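Local structure of family 88 glycosyl hydrolase (Bacteroides thetaiotaomicron, 5NOA) at residues W101-G106 and Y155-D160; N219-F224 and M278-H283; W231-L236 and D255-L260. The protein probably hydrolyses glycosidic bonds of carbohydrates, perhaps removing unsaturated uronic acids from the products of polysaccharide lyases. One frame throughout, in Å; residues are numbered along the deposited sequence.

In the fold
Interaction 3 is the core contact, an apolar helix-to-helix packing whose centre lies about 11 Å from that of the chain, whereas interactions 1 and 2 join loops further out. Interaction 1, a surface contact, rests on aromatic rings and one indole-to-carbonyl bond; interaction 2, partly buried, relies on a carboxylate, one direct backbone bond and ordered water. The two helices of interaction 3 lie within the chain between the loops paired in interaction 2, yet the contacts do not touch, their nearest atoms about 6 Å apart. Interactions 1 and 3 do meet, where Ala-159 and Asp-160 pack on Val-232 and Trp-231. The loop contacts thus mix hydrogen bonds with apolar packing, which alone joins the helices.

Interaction 1 of 3, residues W101-G106 and Y155-D160; sequences WKYSYG and YWWWAD
Tyr-103 and Tyr-155 bring together two of the loops that connect helices in the six-hairpin barrel, the (α/α)6 fold of the family 88 hydrolases. Residues 101-106 lie between helix 75-87 and helix 120-130, and residues 155-160 run up to helix 160-176. The ring of Tyr-103 offers a face to its partner: CE1 of Tyr-155 sits 3.5 Å above the plane of that ring, over its centre, and CD1 of Tyr-155 comes within 3.5 Å of Tyr-103 CD2. With the planes inclined at 45° and the centroids 4.3 Å apart, the two rings meet obliquely. The first torsion of Tyr-103 (chi1 63°) sets CG between the backbone N and the carbonyl carbon, bringing the ring up against Tyr-155. Both phenols are tied down by other residues, Tyr-103 OH by Asp-154 and Asn-152 and Tyr-155 OH by Thr-150.

Trp-157 reaches the other loop through its pyrrole nitrogen, not through a ring face. Its NE1 donates to Tyr-103 O over 2.9 Å, the oxygen lying close to the indole plane, and the N-H points at it with an angle of 155°. This bond ties the indole to the backbone at Tyr-103, while the six-membered ring lies alongside the next residues, with Trp-157 CZ2 3.8 Å from Ser-104 CA. Replacing Tyr-103 by an alanine would probably strip Tyr-155 of the face it packs on and leave Asp-154 and Asn-152 without their phenol partner. A face of the Trp-157 indole is in turn covered by the next residue of its own loop, with Trp-158 CE3 3.5 Å above its plane.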
loop_
_atom_site.group_PDB
_atom_site.type_symbol
_atom_site.label_atom_id
_atom_site.label_comp_id
_atom_site.label_asym_id
_atom_site.label_seq_id
_atom_site.Cartn_x
_atom_site.Cartn_y
_atom_site.Cartn_z
ATOM N N TRP A 101 -18.609 -17.658 3.340
ATOM C CA TRP A 101 -17.512 -16.740 3.055
ATOM C C TRP A 101 -17.809 -15.850 1.876
ATOM O O TRP A 101 -18.275 -16.297 0.849
ATOM C CB TRP A 101 -16.159 -17.442 2.802
ATOM C CG TRP A 101 -15.567 -18.132 4.030
ATOM C CD1 TRP A 101 -16.085 -18.143 5.302
ATOM C CD2 TRP A 101 -14.316 -18.787 4.098
ATOM N NE1 TRP A 101 -15.252 -18.839 6.131
ATOM C CE2 TRP A 101 -14.147 -19.216 5.424
ATOM C CE3 TRP A 101 -13.300 -19.071 3.161
ATOM C CZ2 TRP A 101 -12.998 -19.896 5.849
ATOM C CZ3 TRP A 101 -12.174 -19.748 3.583
ATOM C CH2 TRP A 101 -12.037 -20.178 4.905
ATOM N N LYS A 102 -17.547 -14.557 2.071
ATOM C CA LYS A 102 -17.857 -13.508 1.112
ATOM C C LYS A 102 -16.641 -12.661 0.789
ATOM O O LYS A 102 -15.692 -12.595 1.561
ATOM C CB LYS A 102 -19.022 -12.649 1.621
ATOM C CG LYS A 102 -20.343 -13.459 1.762
ATOM C CD LYS A 102 -21.481 -12.700 2.424
ATOM C CE LYS A 102 -22.710 -13.553 2.657
ATOM N NZ LYS A 102 -22.477 -14.515 3.770
ATOM N N TYR A 103 -16.713 -12.018 -0.364
ATOM C CA TYR A 103 -15.632 -11.170 -0.848
ATOM C C TYR A 103 -16.025 -9.829 -1.395
ATOM O O TYR A 103 -15.176 -9.094 -1.894
ATOM C CB TYR A 103 -14.723 -11.895 -1.830
ATOM C CG TYR A 103 -15.288 -12.367 -3.121
ATOM C CD1 TYR A 103 -16.006 -13.561 -3.186
ATOM C CD2 TYR A 103 -15.006 -11.709 -4.303
ATOM C CE1 TYR A 103 -16.460 -14.044 -4.402
ATOM C CE2 TYR A 103 -15.414 -12.196 -5.513
ATOM C CZ TYR A 103 -16.146 -13.370 -5.570
ATOM O OH TYR A 103 -16.563 -13.906 -6.767
ATOM N N SER A 104 -17.314 -9.464 -1.281
ATOM C CA SER A 104 -17.716 -8.064 -1.418
ATOM C C SER A 104 -17.356 -7.314 -0.140
ATOM O O SER A 104 -16.680 -7.864 0.720
ATOM C CB SER A 104 -19.196 -8.022 -1.722
ATOM O OG SER A 104 -19.915 -8.715 -0.737
ATOM N N TYR A 105 -17.738 -6.029 -0.012
ATOM C CA TYR A 105 -17.330 -5.283 1.173
ATOM C C TYR A 105 -18.091 -5.753 2.409
ATOM O O TYR A 105 -19.325 -5.768 2.446
ATOM C CB TYR A 105 -17.590 -3.774 1.002
ATOM C CG TYR A 105 -17.054 -2.975 2.185
ATOM C CD1 TYR A 105 -17.787 -2.783 3.327
ATOM C CD2 TYR A 105 -15.763 -2.493 2.174
ATOM C CE1 TYR A 105 -17.247 -2.109 4.409
ATOM C CE2 TYR A 105 -15.222 -1.804 3.239
ATOM C CZ TYR A 105 -15.961 -1.642 4.359
ATOM O OH TYR A 105 -15.421 -0.977 5.454
ATOM N N GLY A 106 -17.351 -6.043 3.477
ATOM C CA GLY A 106 -17.910 -6.288 4.751
ATOM C C GLY A 106 -16.835 -6.281 5.791
ATOM O O GLY A 106 -15.659 -6.527 5.500
ATOM N N TYR A 155 -11.824 -11.739 -7.469
ATOM C CA TYR A 155 -11.595 -11.374 -6.079
ATOM C C TYR A 155 -11.078 -9.950 -5.900
ATOM O O TYR A 155 -11.302 -9.379 -4.843
ATOM C CB TYR A 155 -10.641 -12.371 -5.392
ATOM C CG TYR A 155 -11.303 -13.714 -5.171
ATOM C CD1 TYR A 155 -12.236 -13.853 -4.161
ATOM C CD2 TYR A 155 -11.059 -14.811 -6.003
ATOM C CE1 TYR A 155 -12.916 -15.040 -3.982
ATOM C CE2 TYR A 155 -11.718 -16.019 -5.779
ATOM C CZ TYR A 155 -12.644 -16.118 -4.777
ATOM O OH TYR A 155 -13.349 -17.275 -4.535
ATOM N N TRP A 156 -10.323 -9.432 -6.869
ATOM C CA TRP A 156 -9.677 -8.109 -6.750
ATOM C C TRP A 156 -10.430 -7.126 -7.641
ATOM O O TRP A 156 -10.034 -6.810 -8.777
ATOM C CB TRP A 156 -8.193 -8.165 -7.070
ATOM C CG TRP A 156 -7.424 -9.085 -6.171
ATOM C CD1 TRP A 156 -7.862 -9.654 -4.999
ATOM C CD2 TRP A 156 -6.100 -9.611 -6.395
ATOM N NE1 TRP A 156 -6.899 -10.501 -4.506
ATOM C CE2 TRP A 156 -5.804 -10.478 -5.329
ATOM C CE3 TRP A 156 -5.118 -9.430 -7.402
ATOM C CZ2 TRP A 156 -4.590 -11.169 -5.253
ATOM C CZ3 TRP A 156 -3.968 -10.095 -7.319
ATOM C CH2 TRP A 156 -3.693 -10.951 -6.262
ATOM N N TRP A 157 -11.557 -6.654 -7.111
ATOM C CA TRP A 157 -12.523 -5.840 -7.832
ATOM C C TRP A 157 -12.447 -4.343 -7.513
ATOM O O TRP A 157 -13.247 -3.562 -8.019
ATOM C CB TRP A 157 -13.966 -6.372 -7.623
ATOM C CG TRP A 157 -14.305 -6.534 -6.179
ATOM C CD1 TRP A 157 -14.193 -7.679 -5.430
ATOM C CD2 TRP A 157 -14.801 -5.527 -5.280
ATOM N NE1 TRP A 157 -14.535 -7.426 -4.140
ATOM C CE2 TRP A 157 -14.950 -6.132 -4.022
ATOM C CE3 TRP A 157 -15.174 -4.182 -5.425
ATOM C CZ2 TRP A 157 -15.397 -5.443 -2.921
ATOM C CZ3 TRP A 157 -15.637 -3.527 -4.345
ATOM C CH2 TRP A 157 -15.732 -4.137 -3.101
ATOM N N TRP A 158 -11.478 -3.965 -6.694
ATOM C CA TRP A 158 -11.241 -2.561 -6.383
ATOM C C TRP A 158 -9.729 -2.379 -6.291
ATOM O O TRP A 158 -8.994 -3.302 -5.951
ATOM C CB TRP A 158 -11.972 -2.149 -5.086
ATOM C CG TRP A 158 -11.354 -2.623 -3.785
ATOM C CD1 TRP A 158 -10.835 -1.815 -2.829
ATOM C CD2 TRP A 158 -11.177 -3.969 -3.300
ATOM N NE1 TRP A 158 -10.344 -2.545 -1.796
ATOM C CE2 TRP A 158 -10.540 -3.870 -2.042
ATOM C CE3 TRP A 158 -11.521 -5.248 -3.769
ATOM C CZ2 TRP A 158 -10.148 -4.960 -1.321
ATOM C CZ3 TRP A 158 -11.156 -6.355 -3.017
ATOM C CH2 TRP A 158 -10.452 -6.194 -1.812
ATOM N N ALA A 159 -9.276 -1.177 -6.623
ATOM C CA ALA A 159 -7.843 -0.952 -6.792
ATOM C C ALA A 159 -7.030 -1.246 -5.542
ATOM O O ALA A 159 -5.961 -1.836 -5.624
ATOM C CB ALA A 159 -7.569 0.474 -7.300
ATOM N N ASP A 160 -7.542 -0.831 -4.404
ATOM C CA ASP A 160 -6.802 -0.955 -3.164
ATOM C C ASP A 160 -6.467 -2.402 -2.875
ATOM O O ASP A 160 -5.449 -2.706 -2.223
ATOM C CB ASP A 160 -7.542 -0.413 -1.909
ATOM C CG ASP A 160 -8.381 0.842 -2.114
ATOM O OD1 ASP A 160 -8.650 1.296 -3.225
ATOM O OD2 ASP A 160 -8.756 1.423 -1.078
#

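Interaction 2 of 3, residues N219-F224 and M278-H283; sequences NGKKDF and MLDAQH
Phe-224 and Met-278 mark the closest approach of two irregular segments that run in opposite directions, their CA atoms 5.6 Å apart; towards the far end Asn-219 comes to lie beside His-283. The direct backbone bond between them is nearly straight, Met-278 N donating to Phe-224 O over 2.9 Å at 172°. A water bridges the chains beside it, donating a hydrogen bond to Lys-222 O and accepting from the amides of Phe-224 and Leu-279, so three backbone polar groups are satisfied by one molecule.

At the far end Asp-280 is the hub. Asn-219 ND2 bonds both of its oxygens, 3.3 Å to Asp-280 OD1 and 3.2 Å to Asp-280 OD2, each through the syn lone pair, with amide and carboxylate planes turned 57° apart. Asp-280 CG is anti to the backbone N (chi1 -174°), which carries the carboxylate across to Asn-219. Its OD1 also takes weak bonds from the amides of Gln-282 and His-283, and its OD2 is held by Ser-217. Between the two ends, Lys-221 runs its CG, CD and CE past Leu-279 O, CG being 3.5 Å from that oxygen, and the chain end then leads away. Leu-279 CD1 meets the edge of the Phe-224 ring, 3.6 Å from Phe-224 CD2.

Leu-203 of strand 203-204 touches Phe-224, Met-278 and Leu-279, and Tyr-205 stacks on the Phe-224 ring. Met-278 also packs on Ala-226 and Asp-229 of helix 226-242, so the paired loops close against the strand and the start of that helix.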
loop_
_atom_site.group_PDB
_atom_site.type_symbol
_atom_site.label_atom_id
_atom_site.label_comp_id
_atom_site.label_asym_id
_atom_site.label_seq_id
_atom_site.Cartn_x
_atom_site.Cartn_y
_atom_site.Cartn_z
ATOM N N ASN A 219 -14.835 18.852 -13.476
ATOM C CA ASN A 219 -14.380 19.668 -14.619
ATOM C C ASN A 219 -14.071 18.860 -15.890
ATOM O O ASN A 219 -13.360 19.325 -16.781
ATOM C CB ASN A 219 -13.165 20.451 -14.177
ATOM C CG ASN A 219 -13.508 21.343 -13.009
ATOM O OD1 ASN A 219 -14.386 22.207 -13.133
ATOM N ND2 ASN A 219 -12.913 21.047 -11.821
ATOM N N GLY A 220 -14.603 17.644 -15.970
ATOM C CA GLY A 220 -14.612 16.897 -17.213
ATOM C C GLY A 220 -13.379 16.044 -17.474
ATOM O O GLY A 220 -13.213 15.575 -18.581
ATOM N N LYS A 221 -12.533 15.828 -16.474
ATOM C CA LYS A 221 -11.336 15.023 -16.623
ATOM C C LYS A 221 -11.660 13.582 -16.273
ATOM O O LYS A 221 -12.653 13.276 -15.618
ATOM C CB LYS A 221 -10.178 15.523 -15.735
ATOM C CG LYS A 221 -9.698 16.957 -15.928
ATOM C CD LYS A 221 -9.014 17.252 -17.256
ATOM C CE LYS A 221 -8.277 18.595 -17.227
ATOM N NZ LYS A 221 -7.949 19.094 -18.586
ATOM N N LYS A 222 -10.772 12.674 -16.671
ATOM C CA LYS A 222 -10.822 11.329 -16.103
ATOM C C LYS A 222 -10.569 11.416 -14.604
ATOM O O LYS A 222 -9.660 12.154 -14.199
ATOM C CB LYS A 222 -9.830 10.409 -16.787
ATOM C CG LYS A 222 -10.111 10.183 -18.257
ATOM C CD LYS A 222 -9.138 9.227 -18.894
ATOM C CE LYS A 222 -9.575 8.828 -20.293
ATOM N NZ LYS A 222 -8.648 7.941 -21.012
ATOM N N ASP A 223 -11.319 10.654 -13.799
ATOM C CA ASP A 223 -11.229 10.746 -12.360
ATOM C C ASP A 223 -10.505 9.527 -11.803
ATOM O O ASP A 223 -11.090 8.442 -11.698
ATOM C CB ASP A 223 -12.622 10.845 -11.772
ATOM C CG ASP A 223 -12.612 11.022 -10.259
ATOM O OD1 ASP A 223 -11.611 11.514 -9.679
ATOM O OD2 ASP A 223 -13.649 10.670 -9.625
ATOM N N PHE A 224 -9.242 9.713 -11.442
ATOM C CA PHE A 224 -8.398 8.664 -10.854
ATOM C C PHE A 224 -8.108 9.063 -9.417
ATOM O O PHE A 224 -7.545 10.115 -9.160
ATOM C CB PHE A 224 -7.101 8.515 -11.637
ATOM C CG PHE A 224 -7.314 8.049 -13.039
ATOM C CD1 PHE A 224 -7.680 6.742 -13.293
ATOM C CD2 PHE A 224 -7.126 8.902 -14.137
ATOM C CE1 PHE A 224 -7.860 6.267 -14.582
ATOM C CE2 PHE A 224 -7.309 8.416 -15.433
ATOM C CZ PHE A 224 -7.672 7.125 -15.651
ATOM N N MET A 278 -6.438 12.779 -9.326
ATOM C CA MET A 278 -5.037 13.016 -9.735
ATOM C C MET A 278 -4.904 13.974 -10.897
ATOM O O MET A 278 -3.929 14.716 -10.952
ATOM C CB MET A 278 -4.400 11.685 -10.132
ATOM C CG MET A 278 -4.234 10.733 -8.973
ATOM S SD MET A 278 -3.738 9.042 -9.464
ATOM C CE MET A 278 -2.063 9.337 -10.065
ATOM N N LEU A 279 -5.869 13.927 -11.833
ATOM C CA LEU A 279 -5.817 14.723 -13.056
ATOM C C LEU A 279 -6.672 15.983 -12.982
ATOM O O LEU A 279 -6.789 16.676 -13.971
ATOM C CB LEU A 279 -6.229 13.886 -14.262
ATOM C CG LEU A 279 -5.480 12.587 -14.474
ATOM C CD1 LEU A 279 -5.943 11.911 -15.753
ATOM C CD2 LEU A 279 -3.991 12.748 -14.509
ATOM N N ASP A 280 -7.256 16.298 -11.834
ATOM C CA ASP A 280 -8.118 17.476 -11.727
ATOM C C ASP A 280 -7.981 18.074 -10.352
ATOM O O ASP A 280 -8.733 17.722 -9.437
ATOM C CB ASP A 280 -9.574 17.111 -12.011
ATOM C CG ASP A 280 -10.508 18.346 -12.058
ATOM O OD1 ASP A 280 -10.066 19.449 -11.699
ATOM O OD2 ASP A 280 -11.705 18.196 -12.413
ATOM N N ALA A 281 -6.999 18.966 -10.202
ATOM C CA ALA A 281 -6.745 19.581 -8.896
ATOM C C ALA A 281 -7.949 20.349 -8.349
ATOM O O ALA A 281 -8.165 20.351 -7.155
ATOM C CB ALA A 281 -5.535 20.499 -8.937
ATOM N N GLN A 282 -8.781 20.932 -9.202
ATOM C CA GLN A 282 -9.911 21.738 -8.710
ATOM C C GLN A 282 -11.078 20.906 -8.224
ATOM O O GLN A 282 -11.913 21.382 -7.465
ATOM C CB GLN A 282 -10.409 22.718 -9.790
ATOM C CG GLN A 282 -9.349 23.594 -10.441
ATOM C CD GLN A 282 -8.484 24.296 -9.428
ATOM O OE1 GLN A 282 -7.250 24.180 -9.448
ATOM N NE2 GLN A 282 -9.123 25.033 -8.524
ATOM N N HIS A 283 -11.151 19.654 -8.637
ATOM C CA HIS A 283 -12.249 18.793 -8.211
ATOM C C HIS A 283 -12.272 18.621 -6.686
ATOM O O HIS A 283 -13.317 18.599 -6.065
ATOM C CB HIS A 283 -12.102 17.474 -8.986
ATOM C CG HIS A 283 -13.021 16.395 -8.576
ATOM N ND1 HIS A 283 -14.203 16.150 -9.225
ATOM C CD2 HIS A 283 -12.944 15.495 -7.569
ATOM C CE1 HIS A 283 -14.793 15.111 -8.673
ATOM N NE2 HIS A 283 -14.043 14.688 -7.673
HETATM O O HOH W 1 -13.940 22.504 -9.508
HETATM O O HOH W 2 -8.295 12.439 -11.896
#

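Interaction 3 of 3, residues W231-L236 and D255-L260; sequences WVLAGL and DRFRTL
Phe-257 turns the edge of its ring toward helix 226-242: Phe-257 CE1 lies 3.6 Å from Leu-233 O, near the ring plane, and 3.7 Å from Leu-233 CD1. The side chains of Leu-233 and Phe-257 cross at about a right angle, and Leu-236 adds its CB, 3.8 Å from Phe-257 CD1. The ring is thus packed beside the Leu-233 carbonyl and against the side chains of Leu-233 and Leu-236. With chi1 at -177°, the Phe-257 ring extends opposite its own amide nitrogen and reaches across to the other helix.

Leu-260, one turn further on, points its CD2 into the same surface. That methyl group is 3.8 Å from Val-232 CG1 and equally far from Leu-233 CD1, and lies 4.2 Å from Leu-236 CD1, so a single branch touches three side chains. The helices that carry these residues are consecutive in the chain and run roughly antiparallel, their local axes 10.1 Å apart at closest approach and directed 141° from one another.

Arg-256 contributes only hydrocarbon here, its CG beside Leu-236 CD1. Its guanidinium is led away by bends at chi2 and chi3, forming a salt bridge with Asp-193, a cation-pi contact with Tyr-197 and a bond from NH1 to Thr-259 OG1. No hydrogen bond or salt bridge crosses between the segments. What joins these two helices is therefore close fitting of aliphatic and aromatic carbon in a buried setting, with the charge of Arg-256 kept at its margin.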
loop_
_atom_site.group_PDB
_atom_site.type_symbol
_atom_site.label_atom_id
_atom_site.label_comp_id
_atom_site.label_asym_id
_atom_site.label_seq_id
_atom_site.Cartn_x
_atom_site.Cartn_y
_atom_site.Cartn_z
ATOM N N TRP A 231 -2.025 2.735 -3.730
ATOM C CA TRP A 231 -2.061 1.351 -3.317
ATOM C C TRP A 231 -1.494 0.457 -4.401
ATOM O O TRP A 231 -0.708 -0.467 -4.143
ATOM C CB TRP A 231 -3.476 0.851 -3.029
ATOM C CG TRP A 231 -4.189 1.433 -1.839
ATOM C CD1 TRP A 231 -5.344 2.136 -1.888
ATOM C CD2 TRP A 231 -3.909 1.238 -0.444
ATOM N NE1 TRP A 231 -5.785 2.419 -0.623
ATOM C CE2 TRP A 231 -4.926 1.882 0.275
ATOM C CE3 TRP A 231 -2.918 0.578 0.277
ATOM C CZ2 TRP A 231 -4.978 1.891 1.666
ATOM C CZ3 TRP A 231 -2.995 0.570 1.667
ATOM C CH2 TRP A 231 -4.008 1.247 2.335
ATOM N N VAL A 232 -1.859 0.712 -5.649
ATOM C CA VAL A 232 -1.445 -0.162 -6.735
ATOM C C VAL A 232 0.062 -0.065 -6.966
ATOM O O VAL A 232 0.747 -1.078 -7.126
ATOM C CB VAL A 232 -2.218 0.097 -8.031
ATOM C CG1 VAL A 232 -1.743 -0.863 -9.125
ATOM C CG2 VAL A 232 -3.724 -0.031 -7.840
ATOM N N LEU A 233 0.589 1.157 -7.030
ATOM C CA LEU A 233 2.009 1.308 -7.319
ATOM C C LEU A 233 2.844 0.682 -6.197
ATOM O O LEU A 233 3.841 -0.006 -6.453
ATOM C CB LEU A 233 2.387 2.773 -7.508
ATOM C CG LEU A 233 3.807 2.996 -7.992
ATOM C CD1 LEU A 233 3.902 2.686 -9.478
ATOM C CD2 LEU A 233 4.240 4.452 -7.786
ATOM N N ALA A 234 2.459 0.965 -4.953
ATOM C CA ALA A 234 3.158 0.353 -3.825
ATOM C C ALA A 234 3.030 -1.163 -3.791
ATOM O O ALA A 234 3.974 -1.864 -3.448
ATOM C CB ALA A 234 2.641 0.934 -2.519
ATOM N N GLY A 235 1.856 -1.658 -4.164
ATOM C CA GLY A 235 1.666 -3.087 -4.240
ATOM C C GLY A 235 2.510 -3.770 -5.277
ATOM O O GLY A 235 3.080 -4.832 -5.032
ATOM N N LEU A 236 2.617 -3.160 -6.452
ATOM C CA LEU A 236 3.473 -3.681 -7.482
ATOM C C LEU A 236 4.945 -3.661 -7.057
ATOM O O LEU A 236 5.685 -4.606 -7.350
ATOM C CB LEU A 236 3.283 -2.940 -8.795
ATOM C CG LEU A 236 1.996 -3.242 -9.535
ATOM C CD1 LEU A 236 1.747 -2.231 -10.648
ATOM C CD2 LEU A 236 1.976 -4.671 -10.058
ATOM N N ASP A 255 6.377 -4.297 -16.687
ATOM C CA ASP A 255 5.859 -3.409 -17.728
ATOM C C ASP A 255 4.752 -2.509 -17.181
ATOM O O ASP A 255 4.719 -1.312 -17.450
ATOM C CB ASP A 255 5.351 -4.193 -18.947
ATOM C CG ASP A 255 6.471 -4.769 -19.824
ATOM O OD1 ASP A 255 7.647 -4.446 -19.594
ATOM O OD2 ASP A 255 6.145 -5.584 -20.723
ATOM N N ARG A 256 3.843 -3.094 -16.406
ATOM C CA ARG A 256 2.775 -2.291 -15.820
ATOM C C ARG A 256 3.288 -1.321 -14.770
ATOM O O ARG A 256 2.816 -0.194 -14.675
ATOM C CB ARG A 256 1.680 -3.180 -15.228
ATOM C CG ARG A 256 0.518 -2.438 -14.605
ATOM C CD ARG A 256 -0.284 -1.544 -15.521
ATOM N NE ARG A 256 -1.055 -2.337 -16.457
ATOM C CZ ARG A 256 -0.831 -2.433 -17.749
ATOM N NH1 ARG A 256 0.210 -1.801 -18.349
ATOM N NH2 ARG A 256 -1.609 -3.225 -18.461
ATOM N N PHE A 257 4.217 -1.769 -13.949
ATOM C CA PHE A 257 4.833 -0.873 -12.974
ATOM C C PHE A 257 5.444 0.346 -13.667
ATOM O O PHE A 257 5.242 1.458 -13.218
ATOM C CB PHE A 257 5.877 -1.653 -12.195
ATOM C CG PHE A 257 6.542 -0.892 -11.103
ATOM C CD1 PHE A 257 5.862 -0.491 -9.984
ATOM C CD2 PHE A 257 7.899 -0.684 -11.131
ATOM C CE1 PHE A 257 6.497 0.166 -8.937
ATOM C CE2 PHE A 257 8.534 -0.016 -10.103
ATOM C CZ PHE A 257 7.830 0.412 -9.015
ATOM N N ARG A 258 6.149 0.114 -14.769
ATOM C CA ARG A 258 6.755 1.221 -15.481
ATOM C C ARG A 258 5.725 2.169 -16.095
ATOM O O ARG A 258 5.936 3.389 -16.064
ATOM C CB ARG A 258 7.701 0.727 -16.565
ATOM C CG ARG A 258 8.952 0.085 -15.960
ATOM C CD ARG A 258 9.929 -0.195 -17.060
ATOM N NE ARG A 258 11.110 -0.889 -16.647
ATOM C CZ ARG A 258 11.593 -1.991 -17.196
ATOM N NH1 ARG A 258 11.042 -2.588 -18.243
ATOM N NH2 ARG A 258 12.693 -2.473 -16.670
ATOM N N THR A 259 4.631 1.620 -16.657
ATOM C CA THR A 259 3.613 2.492 -17.273
ATOM C C THR A 259 2.902 3.326 -16.207
ATOM O O THR A 259 2.695 4.541 -16.347
ATOM C CB THR A 259 2.587 1.719 -18.132
ATOM O OG1 THR A 259 1.708 0.829 -17.371
ATOM C CG2 THR A 259 3.257 1.013 -19.233
ATOM N N LEU A 260 2.557 2.669 -15.118
ATOM C CA LEU A 260 1.881 3.366 -14.019
ATOM C C LEU A 260 2.790 4.428 -13.407
ATOM O O LEU A 260 2.365 5.562 -13.178
ATOM C CB LEU A 260 1.459 2.344 -12.972
ATOM C CG LEU A 260 0.702 2.860 -11.779
ATOM C CD1 LEU A 260 -0.575 3.546 -12.184
ATOM C CD2 LEU A 260 0.440 1.757 -10.768
#